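Local coordinates for protein glycosyltransferase (Streptomyces halstedii, PDB 3WAD) that belongs to the erythromycin biosynthesis protein CIII-like glycosyltransferases of the GT-B clan, which join two Rossmann-like domains across a cleft, at residues His13-Val18 with Leu227-Pro232; Leu20-Thr25 with Ser46-Val51; Thr6-Arg11 with Ile128-Thr133. All blocks are in the same frame, centred on the assembly; numbering follows the deposited sequence.

Contact 1 (His13-Val18 with Leu227-Pro232); sequences HLYNMV and LPFNGP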
loop_
_atom_site.group_PDB
_atom_site.type_symbol
_atom_site.label_atom_id
_atom_site.label_comp_id
_atom_site.label_asym_id
_atom_site.label_seq_id
_atom_site.Cartn_x
_atom_site.Cartn_y
_atom_site.Cartn_z
ATOM N N HIS B 13 5.518 10.712 -10.044
ATOM C CA HIS B 13 6.134 9.563 -10.701
ATOM C C HIS B 13 6.182 8.422 -9.705
ATOM O O HIS B 13 6.015 7.278 -10.114
ATOM C CB HIS B 13 7.515 9.889 -11.200
ATOM C CG HIS B 13 7.525 10.725 -12.441
ATOM N ND1 HIS B 13 7.892 10.208 -13.666
ATOM C CD2 HIS B 13 7.261 12.062 -12.643
ATOM C CE1 HIS B 13 7.837 11.174 -14.577
ATOM N NE2 HIS B 13 7.505 12.315 -13.971
ATOM N N LEU B 14 6.355 8.709 -8.403
ATOM C CA LEU B 14 6.144 7.657 -7.374
ATOM C C LEU B 14 4.785 7.026 -7.425
ATOM O O LEU B 14 4.722 5.796 -7.557
ATOM C CB LEU B 14 6.484 8.113 -5.961
ATOM C CG LEU B 14 6.032 7.112 -4.883
ATOM C CD1 LEU B 14 6.665 5.695 -5.018
ATOM C CD2 LEU B 14 6.162 7.689 -3.454
ATOM N N TYR B 15 3.692 7.816 -7.298
ATOM C CA TYR B 15 2.323 7.282 -7.316
ATOM C C TYR B 15 1.978 6.470 -8.562
ATOM O O TYR B 15 1.097 5.572 -8.525
ATOM C CB TYR B 15 1.312 8.440 -7.281
ATOM C CG TYR B 15 1.256 9.134 -5.957
ATOM C CD1 TYR B 15 2.144 8.792 -4.907
ATOM C CD2 TYR B 15 0.281 10.115 -5.747
ATOM C CE1 TYR B 15 2.059 9.427 -3.678
ATOM C CE2 TYR B 15 0.203 10.769 -4.561
ATOM C CZ TYR B 15 1.074 10.423 -3.529
ATOM O OH TYR B 15 0.927 11.119 -2.356
ATOM N N ASN B 16 2.604 6.826 -9.667
ATOM C CA ASN B 16 2.404 6.094 -10.922
ATOM C C ASN B 16 2.692 4.540 -10.733
ATOM O O ASN B 16 2.024 3.677 -11.342
ATOM C CB ASN B 16 3.334 6.721 -11.985
ATOM C CG ASN B 16 3.266 6.001 -13.337
ATOM O OD1 ASN B 16 4.245 5.391 -13.810
ATOM N ND2 ASN B 16 2.127 6.078 -13.958
ATOM N N MET B 17 3.687 4.212 -9.897
ATOM C CA MET B 17 4.092 2.807 -9.678
ATOM C C MET B 17 3.711 2.202 -8.346
ATOM O O MET B 17 4.047 1.060 -8.058
ATOM C CB MET B 17 5.563 2.628 -9.947
ATOM C CG MET B 17 6.498 3.562 -9.270
ATOM S SD MET B 17 8.236 3.353 -9.947
ATOM C CE MET B 17 8.496 2.876 -8.402
ATOM N N VAL B 18 2.901 2.913 -7.569
ATOM C CA VAL B 18 2.517 2.413 -6.271
ATOM C C VAL B 18 1.608 1.168 -6.309
ATOM O O VAL B 18 1.865 0.243 -5.591
ATOM C CB VAL B 18 1.931 3.541 -5.352
ATOM C CG1 VAL B 18 0.963 3.002 -4.238
ATOM C CG2 VAL B 18 3.086 4.356 -4.731
ATOM N N LEU B 227 -3.875 1.335 -12.571
ATOM C CA LEU B 227 -4.609 1.837 -11.402
ATOM C C LEU B 227 -3.991 3.260 -10.969
ATOM O O LEU B 227 -2.773 3.371 -10.735
ATOM C CB LEU B 227 -4.689 0.790 -10.269
ATOM C CG LEU B 227 -5.795 0.951 -9.210
ATOM C CD1 LEU B 227 -5.720 -0.238 -8.302
ATOM C CD2 LEU B 227 -5.405 2.198 -8.336
ATOM N N PRO B 228 -4.825 4.343 -11.019
ATOM C CA PRO B 228 -4.412 5.721 -10.655
ATOM C C PRO B 228 -4.377 5.855 -9.174
ATOM O O PRO B 228 -5.410 5.821 -8.537
ATOM C CB PRO B 228 -5.511 6.610 -11.244
ATOM C CG PRO B 228 -6.628 5.790 -11.603
ATOM C CD PRO B 228 -6.222 4.280 -11.463
ATOM N N PHE B 229 -3.183 5.862 -8.591
ATOM C CA PHE B 229 -3.079 6.006 -7.131
ATOM C C PHE B 229 -3.177 7.508 -6.854
ATOM O O PHE B 229 -2.301 8.290 -7.312
ATOM C CB PHE B 229 -1.733 5.467 -6.590
ATOM C CG PHE B 229 -1.547 5.677 -5.083
ATOM C CD1 PHE B 229 -2.473 5.180 -4.199
ATOM C CD2 PHE B 229 -0.423 6.340 -4.586
ATOM C CE1 PHE B 229 -2.326 5.346 -2.824
ATOM C CE2 PHE B 229 -0.256 6.531 -3.212
ATOM C CZ PHE B 229 -1.236 6.025 -2.311
ATOM N N ASN B 230 -4.182 7.883 -6.083
ATOM C CA ASN B 230 -4.407 9.280 -5.735
ATOM C C ASN B 230 -3.716 9.825 -4.467
ATOM O O ASN B 230 -3.768 11.049 -4.191
ATOM C CB ASN B 230 -5.915 9.577 -5.797
ATOM C CG ASN B 230 -6.498 9.217 -7.167
ATOM O OD1 ASN B 230 -5.836 9.403 -8.234
ATOM N ND2 ASN B 230 -7.676 8.631 -7.150
ATOM N N GLY B 231 -3.033 8.945 -3.718
ATOM C CA GLY B 231 -2.251 9.387 -2.536
ATOM C C GLY B 231 -3.126 9.201 -1.318
ATOM O O GLY B 231 -4.252 8.797 -1.443
ATOM N N PRO B 232 -2.596 9.410 -0.098
ATOM C CA PRO B 232 -3.492 9.287 1.101
ATOM C C PRO B 232 -4.876 10.014 1.025
ATOM O O PRO B 232 -5.049 11.010 0.369
ATOM C CB PRO B 232 -2.633 9.868 2.227
ATOM C CG PRO B 232 -1.580 10.857 1.442
ATOM C CD PRO B 232 -1.267 9.975 0.229
HETATM O O HOH W 1 -0.759 5.220 -10.174
#
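Tyr15, in the last turn of helix 11-16, meets Phe229 as an edge-to-face (T-shaped) aromatic pair, with centroids 4.8 Å apart and planes at 73°. The edge of Phe229 is directed at the face of Tyr15, and Phe229 CD2 lies 3.5 Å from Tyr15 CG, toward the rim of the phenol ring. Tyr15 CG stands anti to its own carbonyl carbon (chi1 -71°), which sends the ring out of the helix and over the loop. Its far end then reaches past Phe229: Tyr15 CE2 approaches Gly231 CA at 3.5 Å, and Tyr15 OH lies 3.6 Å from Pro232 CD. A water accepts from Phe229 N at 3.0 Å and donates to Leu227 O; its approach to Tyr15 O is unusually short, so that leg of the water-mediated link is less certain. No direct hydrogen bond joins the segments. Farther on, where helix 18-27 begins after the N-cap residue Met17, Val18 places CG1 over one face of the Phe229 ring, a CH-pi contact 3.7 Å from the centroid. Gly231 N lies over the opposite face, so the ring is held between a valine methyl and the backbone two residues on. Val18 packs on Trp22, and Phe229 on Gly47, of the second subunit. The loop 227-232 runs between strands 221-222 and 233-234. On its other side Pro228 packs on helix 323-332, and Asn230 OD1 is hydrogen-bonded to Asn328 ND2 of that helix, so the loop lies between helix 11-16 and the C-terminal half.

Contact 2 (Leu20-Thr25 with Ser46-Val51); sequences LAWALT and SGLTAV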
loop_
_atom_site.group_PDB
_atom_site.type_symbol
_atom_site.label_atom_id
_atom_site.label_comp_id
_atom_site.label_asym_id
_atom_site.label_seq_id
_atom_site.Cartn_x
_atom_site.Cartn_y
_atom_site.Cartn_z
ATOM N N LEU B 20 1.347 -0.975 -8.684
ATOM C CA LEU B 20 2.204 -2.122 -9.155
ATOM C C LEU B 20 3.152 -2.671 -8.041
ATOM O O LEU B 20 3.221 -3.883 -7.823
ATOM C CB LEU B 20 3.019 -1.721 -10.395
ATOM C CG LEU B 20 3.866 -2.902 -10.910
ATOM C CD1 LEU B 20 2.976 -4.067 -11.311
ATOM C CD2 LEU B 20 4.812 -2.578 -11.975
ATOM N N ALA B 21 3.869 -1.809 -7.340
ATOM C CA ALA B 21 4.503 -2.220 -6.091
ATOM C C ALA B 21 3.646 -3.034 -5.169
ATOM O O ALA B 21 4.077 -4.131 -4.703
ATOM C CB ALA B 21 5.137 -1.052 -5.350
ATOM N N TRP B 22 2.476 -2.525 -4.829
ATOM C CA TRP B 22 1.624 -3.284 -3.949
ATOM C C TRP B 22 1.066 -4.622 -4.511
ATOM O O TRP B 22 0.928 -5.578 -3.727
ATOM C CB TRP B 22 0.457 -2.442 -3.458
ATOM C CG TRP B 22 0.773 -1.796 -2.106
ATOM C CD1 TRP B 22 1.055 -0.456 -1.861
ATOM C CD2 TRP B 22 0.871 -2.459 -0.830
ATOM N NE1 TRP B 22 1.291 -0.261 -0.510
ATOM C CE2 TRP B 22 1.231 -1.464 0.139
ATOM C CE3 TRP B 22 0.695 -3.794 -0.406
ATOM C CZ2 TRP B 22 1.355 -1.747 1.515
ATOM C CZ3 TRP B 22 0.836 -4.088 0.978
ATOM C CH2 TRP B 22 1.150 -3.050 1.924
ATOM N N ALA B 23 0.730 -4.666 -5.807
ATOM C CA ALA B 23 0.349 -5.947 -6.507
ATOM C C ALA B 23 1.488 -6.961 -6.369
ATOM O O ALA B 23 1.244 -8.087 -5.941
ATOM C CB ALA B 23 -0.017 -5.728 -7.982
ATOM N N LEU B 24 2.709 -6.551 -6.631
ATOM C CA LEU B 24 3.868 -7.407 -6.414
ATOM C C LEU B 24 4.033 -7.837 -4.936
ATOM O O LEU B 24 4.369 -9.025 -4.623
ATOM C CB LEU B 24 5.117 -6.710 -6.885
ATOM C CG LEU B 24 5.287 -6.579 -8.423
ATOM C CD1 LEU B 24 6.375 -5.506 -8.675
ATOM C CD2 LEU B 24 5.755 -7.981 -9.100
ATOM N N THR B 25 3.793 -6.893 -4.018
ATOM C CA THR B 25 3.878 -7.220 -2.585
ATOM C C THR B 25 2.838 -8.282 -2.167
ATOM O O THR B 25 3.173 -9.225 -1.461
ATOM C CB THR B 25 3.767 -5.922 -1.754
ATOM O OG1 THR B 25 4.855 -5.048 -2.151
ATOM C CG2 THR B 25 3.894 -6.200 -0.246
ATOM N N SER B 46 2.761 5.823 1.238
ATOM C CA SER B 46 2.133 4.938 0.264
ATOM C C SER B 46 2.056 3.474 0.786
ATOM O O SER B 46 1.559 2.609 0.102
ATOM C CB SER B 46 2.867 4.935 -1.056
ATOM O OG SER B 46 2.982 6.217 -1.560
ATOM N N GLY B 47 2.603 3.245 1.973
ATOM C CA GLY B 47 2.687 1.939 2.603
ATOM C C GLY B 47 3.823 1.049 2.147
ATOM O O GLY B 47 3.749 -0.161 2.395
ATOM N N LEU B 48 4.893 1.602 1.557
ATOM C CA LEU B 48 5.907 0.763 0.921
ATOM C C LEU B 48 7.269 0.939 1.605
ATOM O O LEU B 48 7.402 1.800 2.484
ATOM C CB LEU B 48 5.998 1.088 -0.605
ATOM C CG LEU B 48 4.747 0.856 -1.400
ATOM C CD1 LEU B 48 4.681 1.480 -2.838
ATOM C CD2 LEU B 48 4.466 -0.721 -1.431
ATOM N N THR B 49 8.280 0.170 1.196
ATOM C CA THR B 49 9.585 0.151 1.861
ATOM C C THR B 49 10.531 0.963 1.062
ATOM O O THR B 49 10.736 0.689 -0.110
ATOM C CB THR B 49 10.106 -1.284 1.956
ATOM O OG1 THR B 49 9.188 -2.020 2.738
ATOM C CG2 THR B 49 11.429 -1.394 2.661
ATOM N N ALA B 50 11.086 1.996 1.697
ATOM C CA ALA B 50 11.932 2.926 1.040
ATOM C C ALA B 50 13.364 2.548 1.254
ATOM O O ALA B 50 13.792 2.221 2.397
ATOM C CB ALA B 50 11.686 4.322 1.613
ATOM N N VAL B 51 14.152 2.653 0.171
ATOM C CA VAL B 51 15.582 2.462 0.230
ATOM C C VAL B 51 16.219 3.751 -0.299
ATOM O O VAL B 51 16.253 3.964 -1.495
ATOM C CB VAL B 51 15.984 1.193 -0.631
ATOM C CG1 VAL B 51 17.479 0.898 -0.580
ATOM C CG2 VAL B 51 15.168 -0.001 -0.186
#
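Trp22 and Leu48 meet through two side-chain rotations: the indole is swung to a chi1 of -94°, off the staggered value, and Leu48 CG lies beside its backbone N, anti to the carbonyl carbon (chi1 -61°). The two side chains therefore slide past each other in opposite directions, and Leu48 CD2 settles over the five-membered ring of Trp22, 3.5 Å from its centroid, in a CH-pi contact. The other branch, Leu48 CD1, turns to the helix and packs on Ala21 CB at 3.6 Å. At the indole edge Trp22 NE1 donates to Ser46 O, 2.9 Å away with an N-H...O angle of 157°. The acceptor lies in the ring plane and the donor in the carbonyl plane, so bond and methyl together fix the rotation of the indole. Next to it, Gly47 O comes within 3.0 Å of Trp22 CZ2. One turn on, Thr25 OG1 bonds back to Ala21 O at 2.8 Å, an oxygen that also takes Thr25 N. Gly47, with its positive phi, closes helix 40-44 in a Schellman motif, turning the chain toward strand 49-52. Trp22 stacks on Trp22 of the second subunit, and Thr49 and Ala50 pair with a strand of that chain, carrying the sheet across the interface. Helix 18-27 links the parallel neighbours 2-6 and 30-35, as expected of a beta-alpha-beta crossover in a Rossmann-like domain.

Contact 3 (Thr6-Arg11 with Ile128-Thr133); sequences TVFANR and IWDALT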
loop_
_atom_site.group_PDB
_atom_site.type_symbol
_atom_site.label_atom_id
_atom_site.label_comp_id
_atom_site.label_asym_id
_atom_site.label_seq_id
_atom_site.Cartn_x
_atom_site.Cartn_y
_atom_site.Cartn_z
ATOM N N THR B 6 12.799 1.680 -8.891
ATOM C CA THR B 6 13.495 2.896 -8.613
ATOM C C THR B 6 12.748 4.058 -9.318
ATOM O O THR B 6 12.250 3.903 -10.421
ATOM C CB THR B 6 14.959 2.784 -8.910
ATOM O OG1 THR B 6 15.628 4.013 -8.557
ATOM C CG2 THR B 6 15.215 2.424 -10.404
ATOM N N VAL B 7 12.658 5.191 -8.644
ATOM C CA VAL B 7 12.012 6.374 -9.232
ATOM C C VAL B 7 12.750 7.592 -8.666
ATOM O O VAL B 7 13.122 7.580 -7.471
ATOM C CB VAL B 7 10.466 6.360 -8.995
ATOM C CG1 VAL B 7 10.164 6.374 -7.514
ATOM C CG2 VAL B 7 9.786 7.588 -9.630
ATOM N N PHE B 8 13.004 8.630 -9.489
ATOM C CA PHE B 8 13.558 9.878 -8.959
ATOM C C PHE B 8 12.560 10.532 -7.940
ATOM O O PHE B 8 11.392 10.169 -7.927
ATOM C CB PHE B 8 14.017 10.871 -10.056
ATOM C CG PHE B 8 12.878 11.554 -10.781
ATOM C CD1 PHE B 8 12.509 12.869 -10.440
ATOM C CD2 PHE B 8 12.094 10.861 -11.730
ATOM C CE1 PHE B 8 11.367 13.506 -11.089
ATOM C CE2 PHE B 8 11.004 11.470 -12.403
ATOM C CZ PHE B 8 10.650 12.799 -12.101
ATOM N N ALA B 9 13.030 11.469 -7.084
ATOM C CA ALA B 9 12.181 12.031 -6.019
ATOM C C ALA B 9 11.121 12.983 -6.538
ATOM O O ALA B 9 11.327 14.216 -6.690
ATOM C CB ALA B 9 13.048 12.676 -4.853
ATOM N N ASN B 10 9.954 12.408 -6.833
ATOM C CA ASN B 10 8.838 13.163 -7.383
ATOM C C ASN B 10 7.626 12.371 -7.012
ATOM O O ASN B 10 7.544 11.202 -7.413
ATOM C CB ASN B 10 8.899 13.230 -8.932
ATOM C CG ASN B 10 7.679 13.972 -9.532
ATOM O OD1 ASN B 10 6.598 13.420 -9.743
ATOM N ND2 ASN B 10 7.875 15.230 -9.810
ATOM N N ARG B 11 6.679 12.986 -6.329
ATOM C CA ARG B 11 5.538 12.253 -5.835
ATOM C C ARG B 11 4.646 11.653 -6.931
ATOM O O ARG B 11 4.089 10.566 -6.714
ATOM C CB ARG B 11 4.689 13.112 -4.883
ATOM C CG ARG B 11 3.817 12.352 -3.866
ATOM C CD ARG B 11 3.488 13.302 -2.655
ATOM N NE ARG B 11 3.522 14.699 -3.093
ATOM C CZ ARG B 11 4.481 15.587 -2.807
ATOM N NH1 ARG B 11 5.518 15.267 -2.027
ATOM N NH2 ARG B 11 4.401 16.821 -3.305
ATOM N N ILE B 128 12.584 -2.584 -11.854
ATOM C CA ILE B 128 11.468 -1.807 -12.547
ATOM C C ILE B 128 11.800 -0.335 -12.334
ATOM O O ILE B 128 11.870 0.127 -11.191
ATOM C CB ILE B 128 10.080 -2.086 -12.018
ATOM C CG1 ILE B 128 9.759 -3.631 -12.077
ATOM C CG2 ILE B 128 8.987 -1.226 -12.779
ATOM C CD1 ILE B 128 8.482 -3.991 -11.449
ATOM N N TRP B 129 12.105 0.376 -13.416
ATOM C CA TRP B 129 12.531 1.772 -13.251
ATOM C C TRP B 129 11.522 2.691 -13.936
ATOM O O TRP B 129 11.193 2.527 -15.112
ATOM C CB TRP B 129 13.885 2.041 -13.787
ATOM C CG TRP B 129 14.258 1.470 -15.190
ATOM C CD1 TRP B 129 14.434 0.100 -15.572
ATOM C CD2 TRP B 129 14.503 2.242 -16.381
ATOM N NE1 TRP B 129 14.849 0.044 -16.895
ATOM C CE2 TRP B 129 14.874 1.320 -17.419
ATOM C CE3 TRP B 129 14.574 3.631 -16.642
ATOM C CZ2 TRP B 129 15.249 1.754 -18.704
ATOM C CZ3 TRP B 129 14.942 4.053 -17.907
ATOM C CH2 TRP B 129 15.288 3.101 -18.939
ATOM N N ASP B 130 11.087 3.695 -13.198
ATOM C CA ASP B 130 10.431 4.871 -13.811
ATOM C C ASP B 130 11.222 5.391 -15.021
ATOM O O ASP B 130 12.437 5.541 -14.933
ATOM C CB ASP B 130 10.336 5.950 -12.765
ATOM C CG ASP B 130 10.093 7.354 -13.390
ATOM O OD1 ASP B 130 8.923 7.681 -13.508
ATOM O OD2 ASP B 130 11.075 8.084 -13.734
ATOM N N ALA B 131 10.509 5.698 -16.124
ATOM C CA ALA B 131 11.154 5.907 -17.428
ATOM C C ALA B 131 12.149 7.087 -17.450
ATOM O O ALA B 131 12.993 7.199 -18.344
ATOM C CB ALA B 131 10.100 6.032 -18.530
ATOM N N LEU B 132 12.036 7.979 -16.469
ATOM C CA LEU B 132 12.946 9.099 -16.351
ATOM C C LEU B 132 14.092 8.821 -15.399
ATOM O O LEU B 132 14.867 9.745 -15.110
ATOM C CB LEU B 132 12.173 10.347 -15.880
ATOM C CG LEU B 132 11.122 10.839 -16.879
ATOM C CD1 LEU B 132 10.638 12.301 -16.535
ATOM C CD2 LEU B 132 11.620 10.815 -18.299
ATOM N N THR B 133 14.169 7.601 -14.845
ATOM C CA THR B 133 15.151 7.356 -13.787
ATOM C C THR B 133 16.337 6.420 -14.230
ATOM O O THR B 133 16.331 5.216 -13.932
ATOM C CB THR B 133 14.402 6.763 -12.505
ATOM O OG1 THR B 133 13.348 7.679 -12.119
ATOM C CG2 THR B 133 15.401 6.659 -11.330
#
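Phe8 presents the edge of its ring to two oxygens, Asp130 OD2 and Thr133 OG1, both lying near the ring plane. Phe8 CD2 is 3.6 Å from Asp130 OD2, and the ring and carboxylate planes are turned 60° apart. The ring owes this position to a chi1 of 74°, which sets CG between the backbone N and the carbonyl carbon. Alongside it, pointing the same way, runs the side chain of Leu132, whose CB touches Phe8 CE2 at 3.8 Å. Thr133 OG1 is a relay: it accepts from Phe8 N at 2.8 Å and donates to Asp130 OD2, also at 2.8 Å. That same carboxylate oxygen takes Leu132 N, closing an Asx turn inside the type I turn from Asp130 to Thr133, and its two donors arrive from opposite faces of the carboxylate plane. The other oxygen, Asp130 OD1, is hydrogen-bonded to His13 ND1. At the root of the same side chain, Val7 CG2 rests against Asp130 CB at 3.6 Å. Where the backbones are still strands, Thr6 N donates to Ile128 O at 2.9 Å and Asp130 N to Thr6 O at 3.0 Å, bracketing Trp129 in a parallel bridge. Strands 2-6 and 126-130 are thus adjacent at the middle of the N-terminal sheet, flanked by 30-35 and 147-150. Helix 109-122 packs on Thr6 and Thr133, while helix 89-106 meets Phe8 and Leu132 at the C-terminal ends of the strands.

The three contacts cluster in the N-terminal domain. The centres of contact 1 and contact 2 are about 11 Å apart, those of contact 1 and contact 3 about 12 Å, and those of contact 2 and contact 3 about 14 Å. Contacts 2 and 3 both reach its parallel sheet, and Leu20 and Leu24 meet Ile128 between them. Along the chain, contact 2 is nested inside the loops closed by contacts 1 and 3, whereas those two cross. His13 joins contact 1 to contact 3, packing on Phe8 and Val7; Ser46 of contact 2 touches Phe229 and Val18. Consecutive helices 11-16 and 18-27 thus tie the sheet to the 227-232 loop, and contacts 1 and 2 also meet the second subunit.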